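Local coordinates for CBS domain-containing protein (Pyrococcus horikoshii, PDB 2YZI) that is of unknown function but, as a tandem pair of CBS domains, probably senses or binds an adenosyl-type ligand in a regulatory role, at residues S30-L41 with G52-I60; I9-L17 with L107-F118. All blocks are in the same frame, centred on the assembly; numbering follows the deposited sequence.

Interaction 1: S30-L41 with G52-I60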
loop_
_atom_site.group_PDB
_atom_site.type_symbol
_atom_site.label_atom_id
_atom_site.label_comp_id
_atom_site.label_asym_id
_atom_site.label_seq_id
_atom_site.Cartn_x
_atom_site.Cartn_y
_atom_site.Cartn_z
ATOM N N SER B 30 -9.576 -11.324 1.757
ATOM C CA SER B 30 -8.719 -10.601 2.695
ATOM C C SER B 30 -7.636 -11.506 3.279
ATOM O O SER B 30 -6.481 -11.102 3.399
ATOM C CB SER B 30 -9.542 -10.001 3.842
ATOM O OG SER B 30 -10.295 -8.882 3.411
ATOM N N ARG B 31 -8.012 -12.730 3.638
ATOM C CA ARG B 31 -7.062 -13.666 4.214
ATOM C C ARG B 31 -6.015 -14.058 3.188
ATOM O O ARG B 31 -4.821 -14.118 3.490
ATOM C CB ARG B 31 -7.771 -14.922 4.716
ATOM C CG ARG B 31 -6.840 -15.919 5.386
ATOM C CD ARG B 31 -7.447 -17.289 5.343
ATOM N NE ARG B 31 -7.625 -17.743 3.966
ATOM C CZ ARG B 31 -6.634 -18.152 3.184
ATOM N NH1 ARG B 31 -5.387 -18.171 3.639
ATOM N NH2 ARG B 31 -6.893 -18.542 1.947
ATOM N N LEU B 32 -6.472 -14.334 1.975
ATOM C CA LEU B 32 -5.574 -14.705 0.892
ATOM C C LEU B 32 -4.545 -13.592 0.646
ATOM O O LEU B 32 -3.366 -13.865 0.400
ATOM C CB LEU B 32 -6.386 -14.972 -0.376
ATOM C CG LEU B 32 -5.663 -15.446 -1.635
ATOM C CD1 LEU B 32 -4.913 -16.745 -1.375
ATOM C CD2 LEU B 32 -6.698 -15.636 -2.741
HETATM N N MSE B 33 -4.998 -12.341 0.722
HETATM C CA MSE B 33 -4.123 -11.192 0.502
HETATM C C MSE B 33 -3.059 -11.080 1.587
HETATM O O MSE B 33 -1.903 -10.763 1.308
HETATM C CB MSE B 33 -4.937 -9.894 0.470
HETATM C CG MSE B 33 -5.792 -9.699 -0.768
HETATM SE SE MSE B 33 -7.028 -8.222 -0.460
HETATM C CE MSE B 33 -6.237 -6.883 -1.635
HETATM N N MSE B 34 -3.455 -11.326 2.828
HETATM C CA MSE B 34 -2.512 -11.243 3.934
HETATM C C MSE B 34 -1.537 -12.414 3.870
HETATM O O MSE B 34 -0.375 -12.271 4.233
HETATM C CB MSE B 34 -3.255 -11.247 5.275
HETATM C CG MSE B 34 -4.229 -10.087 5.448
HETATM SE SE MSE B 34 -3.347 -8.362 5.270
HETATM C CE MSE B 34 -4.784 -7.175 5.754
ATOM N N GLU B 35 -2.008 -13.563 3.391
ATOM C CA GLU B 35 -1.169 -14.755 3.285
ATOM C C GLU B 35 -0.056 -14.563 2.264
ATOM O O GLU B 35 1.110 -14.818 2.550
ATOM C CB GLU B 35 -2.007 -15.970 2.879
ATOM C CG GLU B 35 -1.225 -17.292 2.877
ATOM C CD GLU B 35 -1.989 -18.451 2.249
ATOM O OE1 GLU B 35 -3.238 -18.477 2.336
ATOM O OE2 GLU B 35 -1.337 -19.348 1.682
ATOM N N PHE B 36 -0.427 -14.104 1.074
ATOM C CA PHE B 36 0.531 -13.898 -0.001
ATOM C C PHE B 36 1.111 -12.493 -0.138
ATOM O O PHE B 36 1.778 -12.181 -1.122
ATOM C CB PHE B 36 -0.081 -14.373 -1.312
ATOM C CG PHE B 36 -0.122 -15.867 -1.426
ATOM C CD1 PHE B 36 1.038 -16.581 -1.709
ATOM C CD2 PHE B 36 -1.294 -16.565 -1.188
ATOM C CE1 PHE B 36 1.031 -17.971 -1.750
ATOM C CE2 PHE B 36 -1.309 -17.955 -1.229
ATOM C CZ PHE B 36 -0.144 -18.656 -1.509
ATOM N N ASP B 37 0.847 -11.650 0.851
ATOM C CA ASP B 37 1.404 -10.311 0.883
ATOM C C ASP B 37 1.144 -9.420 -0.334
ATOM O O ASP B 37 2.069 -8.759 -0.826
ATOM C CB ASP B 37 2.912 -10.421 1.102
ATOM C CG ASP B 37 3.470 -9.268 1.891
ATOM O OD1 ASP B 37 3.104 -9.140 3.078
ATOM O OD2 ASP B 37 4.269 -8.489 1.334
ATOM N N VAL B 38 -0.093 -9.394 -0.820
ATOM C CA VAL B 38 -0.429 -8.549 -1.965
ATOM C C VAL B 38 -1.540 -7.568 -1.605
ATOM O O VAL B 38 -2.421 -7.878 -0.800
ATOM C CB VAL B 38 -0.850 -9.387 -3.189
ATOM C CG1 VAL B 38 0.334 -10.202 -3.680
ATOM C CG2 VAL B 38 -2.018 -10.288 -2.840
ATOM N N GLY B 39 -1.482 -6.375 -2.192
ATOM C CA GLY B 39 -2.476 -5.360 -1.897
ATOM C C GLY B 39 -3.694 -5.376 -2.799
ATOM O O GLY B 39 -4.640 -4.614 -2.588
ATOM N N SER B 40 -3.689 -6.255 -3.792
ATOM C CA SER B 40 -4.793 -6.324 -4.730
ATOM C C SER B 40 -5.034 -7.724 -5.256
ATOM O O SER B 40 -4.239 -8.631 -5.045
ATOM C CB SER B 40 -4.541 -5.374 -5.916
ATOM O OG SER B 40 -3.372 -5.733 -6.634
ATOM N N LEU B 41 -6.148 -7.875 -5.953
ATOM C CA LEU B 41 -6.541 -9.141 -6.537
ATOM C C LEU B 41 -7.371 -8.884 -7.787
ATOM O O LEU B 41 -8.124 -7.914 -7.850
ATOM C CB LEU B 41 -7.392 -9.940 -5.542
ATOM C CG LEU B 41 -6.770 -10.484 -4.249
ATOM C CD1 LEU B 41 -7.868 -11.062 -3.376
ATOM C CD2 LEU B 41 -5.734 -11.560 -4.575
ATOM N N GLY B 52 -12.802 -8.599 -13.120
ATOM C CA GLY B 52 -12.728 -7.530 -12.149
ATOM C C GLY B 52 -11.373 -7.335 -11.506
ATOM O O GLY B 52 -10.422 -8.048 -11.803
ATOM N N PHE B 53 -11.307 -6.372 -10.595
ATOM C CA PHE B 53 -10.075 -6.031 -9.902
ATOM C C PHE B 53 -10.439 -5.218 -8.665
ATOM O O PHE B 53 -11.413 -4.446 -8.688
ATOM C CB PHE B 53 -9.205 -5.172 -10.822
ATOM C CG PHE B 53 -7.926 -4.701 -10.196
ATOM C CD1 PHE B 53 -6.794 -5.515 -10.194
ATOM C CD2 PHE B 53 -7.841 -3.425 -9.631
ATOM C CE1 PHE B 53 -5.599 -5.064 -9.646
ATOM C CE2 PHE B 53 -6.650 -2.967 -9.083
ATOM C CZ PHE B 53 -5.526 -3.790 -9.090
ATOM N N PHE B 54 -9.668 -5.381 -7.593
ATOM C CA PHE B 54 -9.921 -4.627 -6.370
ATOM C C PHE B 54 -8.730 -4.635 -5.408
ATOM O O PHE B 54 -7.913 -5.559 -5.390
ATOM C CB PHE B 54 -11.193 -5.138 -5.674
ATOM C CG PHE B 54 -11.042 -6.486 -5.024
ATOM C CD1 PHE B 54 -10.474 -6.602 -3.756
ATOM C CD2 PHE B 54 -11.494 -7.641 -5.672
ATOM C CE1 PHE B 54 -10.362 -7.851 -3.139
ATOM C CE2 PHE B 54 -11.387 -8.895 -5.064
ATOM C CZ PHE B 54 -10.822 -9.004 -3.796
ATOM N N THR B 55 -8.643 -3.578 -4.610
ATOM C CA THR B 55 -7.554 -3.415 -3.654
ATOM C C THR B 55 -8.042 -3.519 -2.223
ATOM O O THR B 55 -9.224 -3.728 -1.972
ATOM C CB THR B 55 -6.887 -2.043 -3.810
ATOM O OG1 THR B 55 -7.821 -1.022 -3.439
ATOM C CG2 THR B 55 -6.439 -1.827 -5.245
ATOM N N LYS B 56 -7.108 -3.381 -1.290
ATOM C CA LYS B 56 -7.425 -3.425 0.128
ATOM C C LYS B 56 -8.202 -2.150 0.432
ATOM O O LYS B 56 -9.132 -2.138 1.241
ATOM C CB LYS B 56 -6.136 -3.475 0.952
ATOM C CG LYS B 56 -5.399 -4.812 0.894
ATOM C CD LYS B 56 -4.117 -4.783 1.725
ATOM C CE LYS B 56 -3.403 -6.138 1.722
ATOM N NZ LYS B 56 -2.111 -6.135 2.483
ATOM N N SER B 57 -7.816 -1.080 -0.250
ATOM C CA SER B 57 -8.464 0.199 -0.074
ATOM C C SER B 57 -9.937 0.102 -0.457
ATOM O O SER B 57 -10.789 0.671 0.226
ATOM C CB SER B 57 -7.766 1.260 -0.921
ATOM O OG SER B 57 -8.205 2.552 -0.564
ATOM N N ASP B 58 -10.238 -0.610 -1.544
ATOM C CA ASP B 58 -11.624 -0.764 -1.982
ATOM C C ASP B 58 -12.406 -1.445 -0.875
ATOM O O ASP B 58 -13.557 -1.104 -0.616
ATOM C CB ASP B 58 -11.728 -1.620 -3.249
ATOM C CG ASP B 58 -11.014 -1.013 -4.430
ATOM O OD1 ASP B 58 -11.125 0.214 -4.649
ATOM O OD2 ASP B 58 -10.348 -1.770 -5.157
ATOM N N ILE B 59 -11.770 -2.422 -0.237
ATOM C CA ILE B 59 -12.384 -3.164 0.855
ATOM C C ILE B 59 -12.718 -2.248 2.030
ATOM O O ILE B 59 -13.757 -2.411 2.661
ATOM C CB ILE B 59 -11.456 -4.304 1.324
ATOM C CG1 ILE B 59 -11.421 -5.392 0.250
ATOM C CG2 ILE B 59 -11.927 -4.868 2.657
ATOM C CD1 ILE B 59 -10.337 -6.418 0.437
ATOM N N ILE B 60 -11.853 -1.275 2.312
ATOM C CA ILE B 60 -12.108 -0.356 3.419
ATOM C C ILE B 60 -13.257 0.596 3.073
ATOM O O ILE B 60 -14.189 0.769 3.854
ATOM C CB ILE B 60 -10.849 0.486 3.780
ATOM C CG1 ILE B 60 -9.724 -0.406 4.310
ATOM C CG2 ILE B 60 -11.202 1.511 4.850
ATOM C CD1 ILE B 60 -10.008 -1.006 5.672
#
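With chi1 at 72°, Phe54 brings its ring to Leu41, whose own CG stands opposite the carbonyl carbon (chi1 -67°), and the two side chains lie alongside each other. This is the beta hairpin of a CBS domain, flanked by helices 26-35 and 56-64. Leu41 CB sits over one face of the Phe54 ring, near its rim, while Leu41 CD1 reaches Phe54 CZ at 3.6 Å. In the backbone Leu41 and Phe54 form an antiparallel hydrogen-bonded pair: Leu41 N donates to Phe54 O and Phe54 N to Leu41 O. Ser40 and Thr55, a non-hydrogen-bonded pair, turn their side chains to the other face of the sheet, and the Phe53 ring brings CZ to 3.7 Å from Ser40 CB. The same ring also packs on Leu107 and Leu82, and an alanine in place of Phe53 would probably open a gap there and leave Ser40 CB without its aromatic neighbour. Where strand becomes helix, Thr55 and Asp58 make a capping box, with Asp58 N donating to Thr55 OG1 and Thr55 N to Asp58 OD2. Helices 30-35 and 56-60 run at 145° to each other, and selenomethionine Met33 lies between them, its SE 3.9 Å from Ile59 CD1. Lys56, straight beyond CG, runs antiparallel to the Met33 side chain and carries its amine to Ser57 OG of the second subunit. On the way, Lys56 CE lies 3.2 Å from Val38 O, and Lys56 NZ comes 3.8 Å from Met34 SE.

Interaction 2: I9-L17 with L107-F118; sequences IKVYMTKKL and LIEEEGKIVGIF
Thr14 and Ile117 form a single antiparallel hydrogen-bonded bridge, with Thr14 N donating to Ile117 O (3.1 Å, 168° at the hydrogen) and Ile117 N returning a bond to Thr14 O, so that a loop from the start of the chain docks on the edge of hairpin 105-119. Beside the bridge, Thr14 CG2 and Ile117 CG2 run alongside each other at 3.7 Å, while Thr14 OG1 turns back to accept from Lys16 N in an ST turn. At Gly116 a CB would collide with Thr14 O and with Met13 SE; the selenium lies against Ile108, Met13 SE to Ile108 CG2 3.7 Å. With CG between the backbone N and the carbonyl carbon (chi1 63°), the Met13 chain is led across the hairpin toward Val115. Farther back, Ile9 divides its branches: CG2 meets Ile108 CD1 at 3.8 Å, and CD1 sits over the centre of the Phe118 ring in a CH-pi contact, 3.9 Å from the centroid and close to the ring normal. Tyr12 O approaches the same ring at its edge, and Tyr12 CB touches Phe118 CE1. Helix 91-101 also packs on Ile9 and Phe118. At the C-terminal end of 9-17 the Leu17 side chain crosses those of Leu107 and Ile114 at about a right angle, Leu17 CD2 3.9 Å from Ile114 CG2. The bent Lys15 brings NZ to a lone pair of Val115 O, in the carbonyl plane, at 3.2 Å. In this way the loop before strand 19-20 packs on the hairpin of the second CBS repeat, consistent with the intimate pairing of repeats in a tandem CBS module.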
loop_
_atom_site.group_PDB
_atom_site.type_symbol
_atom_site.label_atom_id
_atom_site.label_comp_id
_atom_site.label_asym_id
_atom_site.label_seq_id
_atom_site.Cartn_x
_atom_site.Cartn_y
_atom_site.Cartn_z
ATOM N N ILE B 9 8.988 -1.242 -18.206
ATOM C CA ILE B 9 8.418 -1.709 -16.947
ATOM C C ILE B 9 8.524 -3.217 -16.788
ATOM O O ILE B 9 8.482 -3.735 -15.677
ATOM C CB ILE B 9 6.921 -1.302 -16.798
ATOM C CG1 ILE B 9 6.517 -1.365 -15.322
ATOM C CG2 ILE B 9 6.014 -2.245 -17.595
ATOM C CD1 ILE B 9 7.247 -0.374 -14.451
ATOM N N LYS B 10 8.676 -3.927 -17.892
ATOM C CA LYS B 10 8.757 -5.370 -17.802
ATOM C C LYS B 10 9.912 -5.888 -16.964
ATOM O O LYS B 10 9.898 -7.046 -16.555
ATOM C CB LYS B 10 8.798 -6.002 -19.202
ATOM C CG LYS B 10 9.921 -5.550 -20.116
ATOM C CD LYS B 10 9.723 -6.192 -21.492
ATOM C CE LYS B 10 10.841 -5.870 -22.453
ATOM N NZ LYS B 10 10.582 -6.503 -23.781
ATOM N N VAL B 11 10.901 -5.044 -16.682
ATOM C CA VAL B 11 12.030 -5.505 -15.883
ATOM C C VAL B 11 11.797 -5.359 -14.377
ATOM O O VAL B 11 12.463 -6.011 -13.570
ATOM C CB VAL B 11 13.347 -4.774 -16.265
ATOM C CG1 VAL B 11 13.416 -4.597 -17.764
ATOM C CG2 VAL B 11 13.459 -3.448 -15.546
ATOM N N TYR B 12 10.845 -4.517 -13.998
ATOM C CA TYR B 12 10.556 -4.309 -12.585
ATOM C C TYR B 12 9.239 -4.956 -12.150
ATOM O O TYR B 12 8.946 -5.036 -10.958
ATOM C CB TYR B 12 10.509 -2.814 -12.284
ATOM C CG TYR B 12 11.708 -2.048 -12.780
ATOM C CD1 TYR B 12 12.962 -2.222 -12.198
ATOM C CD2 TYR B 12 11.589 -1.139 -13.829
ATOM C CE1 TYR B 12 14.070 -1.500 -12.650
ATOM C CE2 TYR B 12 12.687 -0.412 -14.291
ATOM C CZ TYR B 12 13.922 -0.600 -13.694
ATOM O OH TYR B 12 15.005 0.121 -14.137
HETATM N N MSE B 13 8.446 -5.412 -13.114
HETATM C CA MSE B 13 7.174 -6.047 -12.797
HETATM C C MSE B 13 7.360 -7.435 -12.205
HETATM O O MSE B 13 8.449 -8.014 -12.258
HETATM C CB MSE B 13 6.307 -6.176 -14.043
HETATM C CG MSE B 13 6.891 -7.071 -15.121
HETATM SE SE MSE B 13 5.534 -7.607 -16.412
HETATM C CE MSE B 13 6.227 -9.366 -16.858
ATOM N N THR B 14 6.276 -7.971 -11.660
ATOM C CA THR B 14 6.294 -9.307 -11.079
ATOM C C THR B 14 5.180 -10.172 -11.674
ATOM O O THR B 14 4.250 -9.656 -12.291
ATOM C CB THR B 14 6.094 -9.259 -9.559
ATOM O OG1 THR B 14 5.926 -10.593 -9.069
ATOM C CG2 THR B 14 4.849 -8.451 -9.203
ATOM N N LYS B 15 5.287 -11.485 -11.481
ATOM C CA LYS B 15 4.283 -12.437 -11.969
ATOM C C LYS B 15 3.312 -12.754 -10.840
ATOM O O LYS B 15 2.240 -13.313 -11.064
ATOM C CB LYS B 15 4.943 -13.746 -12.426
ATOM C CG LYS B 15 5.601 -13.711 -13.799
ATOM C CD LYS B 15 4.570 -13.620 -14.921
ATOM C CE LYS B 15 5.233 -13.818 -16.284
ATOM N NZ LYS B 15 4.251 -13.697 -17.398
ATOM N N LYS B 16 3.708 -12.399 -9.625
ATOM C CA LYS B 16 2.903 -12.644 -8.435
ATOM C C LYS B 16 1.554 -11.918 -8.495
ATOM O O LYS B 16 1.340 -10.928 -7.799
ATOM C CB LYS B 16 3.689 -12.203 -7.197
ATOM C CG LYS B 16 2.989 -12.452 -5.874
ATOM C CD LYS B 16 3.730 -11.765 -4.736
ATOM C CE LYS B 16 4.279 -12.764 -3.746
ATOM N NZ LYS B 16 3.184 -13.572 -3.152
ATOM N N LEU B 17 0.647 -12.427 -9.320
ATOM C CA LEU B 17 -0.679 -11.835 -9.484
ATOM C C LEU B 17 -1.739 -12.874 -9.134
ATOM O O LEU B 17 -1.965 -13.819 -9.888
ATOM C CB LEU B 17 -0.841 -11.363 -10.932
ATOM C CG LEU B 17 -2.218 -11.049 -11.510
ATOM C CD1 LEU B 17 -2.949 -10.033 -10.647
ATOM C CD2 LEU B 17 -2.033 -10.532 -12.934
ATOM N N LEU B 107 -1.766 -3.095 -13.438
ATOM C CA LEU B 107 -1.643 -4.324 -14.220
ATOM C C LEU B 107 -0.797 -4.099 -15.469
ATOM O O LEU B 107 -0.873 -3.045 -16.099
ATOM C CB LEU B 107 -3.032 -4.853 -14.606
ATOM C CG LEU B 107 -3.871 -5.407 -13.446
ATOM C CD1 LEU B 107 -5.276 -5.742 -13.892
ATOM C CD2 LEU B 107 -3.190 -6.642 -12.901
ATOM N N ILE B 108 0.026 -5.083 -15.815
ATOM C CA ILE B 108 0.869 -4.970 -16.990
ATOM C C ILE B 108 0.259 -5.759 -18.139
ATOM O O ILE B 108 -0.203 -6.890 -17.980
ATOM C CB ILE B 108 2.300 -5.464 -16.716
ATOM C CG1 ILE B 108 2.877 -4.753 -15.474
ATOM C CG2 ILE B 108 3.180 -5.189 -17.930
ATOM C CD1 ILE B 108 2.908 -3.229 -15.564
ATOM N N GLU B 109 0.260 -5.134 -19.309
ATOM C CA GLU B 109 -0.322 -5.724 -20.497
ATOM C C GLU B 109 0.673 -5.913 -21.625
ATOM O O GLU B 109 1.626 -5.150 -21.769
ATOM C CB GLU B 109 -1.488 -4.838 -20.956
ATOM C CG GLU B 109 -1.986 -5.065 -22.372
ATOM C CD GLU B 109 -1.215 -4.260 -23.399
ATOM O OE1 GLU B 109 -0.738 -3.154 -23.052
ATOM O OE2 GLU B 109 -1.101 -4.728 -24.555
ATOM N N GLU B 110 0.446 -6.961 -22.403
ATOM C CA GLU B 110 1.252 -7.273 -23.571
ATOM C C GLU B 110 0.318 -7.903 -24.609
ATOM O O GLU B 110 -0.298 -8.931 -24.360
ATOM C CB GLU B 110 2.390 -8.241 -23.228
ATOM C CG GLU B 110 3.207 -8.633 -24.454
ATOM C CD GLU B 110 4.366 -9.553 -24.134
ATOM O OE1 GLU B 110 4.166 -10.532 -23.387
ATOM O OE2 GLU B 110 5.478 -9.304 -24.645
ATOM N N GLU B 111 0.198 -7.261 -25.761
ATOM C CA GLU B 111 -0.662 -7.756 -26.824
ATOM C C GLU B 111 -2.090 -8.043 -26.362
ATOM O O GLU B 111 -2.717 -8.995 -26.819
ATOM C CB GLU B 111 -0.048 -9.013 -27.442
ATOM C CG GLU B 111 1.208 -8.739 -28.238
ATOM C CD GLU B 111 1.887 -10.005 -28.708
ATOM O OE1 GLU B 111 2.522 -10.685 -27.871
ATOM O OE2 GLU B 111 1.783 -10.322 -29.913
ATOM N N GLY B 112 -2.591 -7.227 -25.440
ATOM C CA GLY B 112 -3.955 -7.396 -24.972
ATOM C C GLY B 112 -4.188 -8.191 -23.703
ATOM O O GLY B 112 -5.223 -8.029 -23.068
ATOM N N LYS B 113 -3.251 -9.051 -23.329
ATOM C CA LYS B 113 -3.423 -9.851 -22.126
ATOM C C LYS B 113 -2.659 -9.309 -20.917
ATOM O O LYS B 113 -1.644 -8.631 -21.062
ATOM C CB LYS B 113 -2.996 -11.295 -22.398
ATOM C CG LYS B 113 -3.866 -12.028 -23.416
ATOM C CD LYS B 113 -3.342 -13.435 -23.672
ATOM C CE LYS B 113 -4.037 -14.117 -24.858
ATOM N NZ LYS B 113 -3.457 -15.480 -25.141
ATOM N N ILE B 114 -3.152 -9.606 -19.721
ATOM C CA ILE B 114 -2.485 -9.161 -18.504
ATOM C C ILE B 114 -1.384 -10.188 -18.224
ATOM O O ILE B 114 -1.663 -11.378 -18.088
ATOM C CB ILE B 114 -3.488 -9.087 -17.314
ATOM C CG1 ILE B 114 -4.736 -8.303 -17.738
ATOM C CG2 ILE B 114 -2.843 -8.389 -16.117
ATOM C CD1 ILE B 114 -4.445 -6.897 -18.226
ATOM N N VAL B 115 -0.138 -9.733 -18.165
ATOM C CA VAL B 115 0.984 -10.639 -17.942
ATOM C C VAL B 115 1.701 -10.469 -16.619
ATOM O O VAL B 115 2.531 -11.290 -16.247
ATOM C CB VAL B 115 2.032 -10.508 -19.058
ATOM C CG1 VAL B 115 1.495 -11.100 -20.329
ATOM C CG2 VAL B 115 2.400 -9.046 -19.260
ATOM N N GLY B 116 1.379 -9.400 -15.912
ATOM C CA GLY B 116 2.008 -9.159 -14.636
ATOM C C GLY B 116 1.388 -7.953 -13.976
ATOM O O GLY B 116 0.342 -7.470 -14.408
ATOM N N ILE B 117 2.048 -7.468 -12.931
ATOM C CA ILE B 117 1.582 -6.314 -12.190
ATOM C C ILE B 117 2.776 -5.598 -11.580
ATOM O O ILE B 117 3.768 -6.234 -11.221
ATOM C CB ILE B 117 0.627 -6.746 -11.063
ATOM C CG1 ILE B 117 -0.000 -5.516 -10.406
ATOM C CG2 ILE B 117 1.381 -7.596 -10.042
ATOM C CD1 ILE B 117 -0.995 -5.857 -9.326
ATOM N N PHE B 118 2.695 -4.275 -11.488
ATOM C CA PHE B 118 3.758 -3.494 -10.878
ATOM C C PHE B 118 3.156 -2.794 -9.667
ATOM O O PHE B 118 2.132 -2.120 -9.778
ATOM C CB PHE B 118 4.323 -2.461 -11.851
ATOM C CG PHE B 118 5.393 -1.584 -11.244
ATOM C CD1 PHE B 118 6.622 -2.119 -10.869
ATOM C CD2 PHE B 118 5.160 -0.233 -11.030
ATOM C CE1 PHE B 118 7.614 -1.320 -10.280
ATOM C CE2 PHE B 118 6.149 0.585 -10.439
ATOM C CZ PHE B 118 7.377 0.035 -10.065
#

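How the interactions relate
The two contacts show one principle at two levels: interaction 1 joins the strands of a hairpin and the helices beside it within the first CBS repeat, whereas interaction 2 ties the chain's beginning to the second repeat 90 residues on. Their centres lie about 17 Å apart, on opposite sides of the chain's centre, yet they meet directly. Lys16 NZ probably donates to Phe36 O, 2.8 Å away, and Ser40 OG packs 3.6 Å from Ile117 CD1. Phe53 CD1 comes within 4.0 Å of Leu107 CD1, so the sheets of both repeats share a packed interface. In CBS pairs, clefts between repeats commonly hold adenosyl ligands, although none is established here.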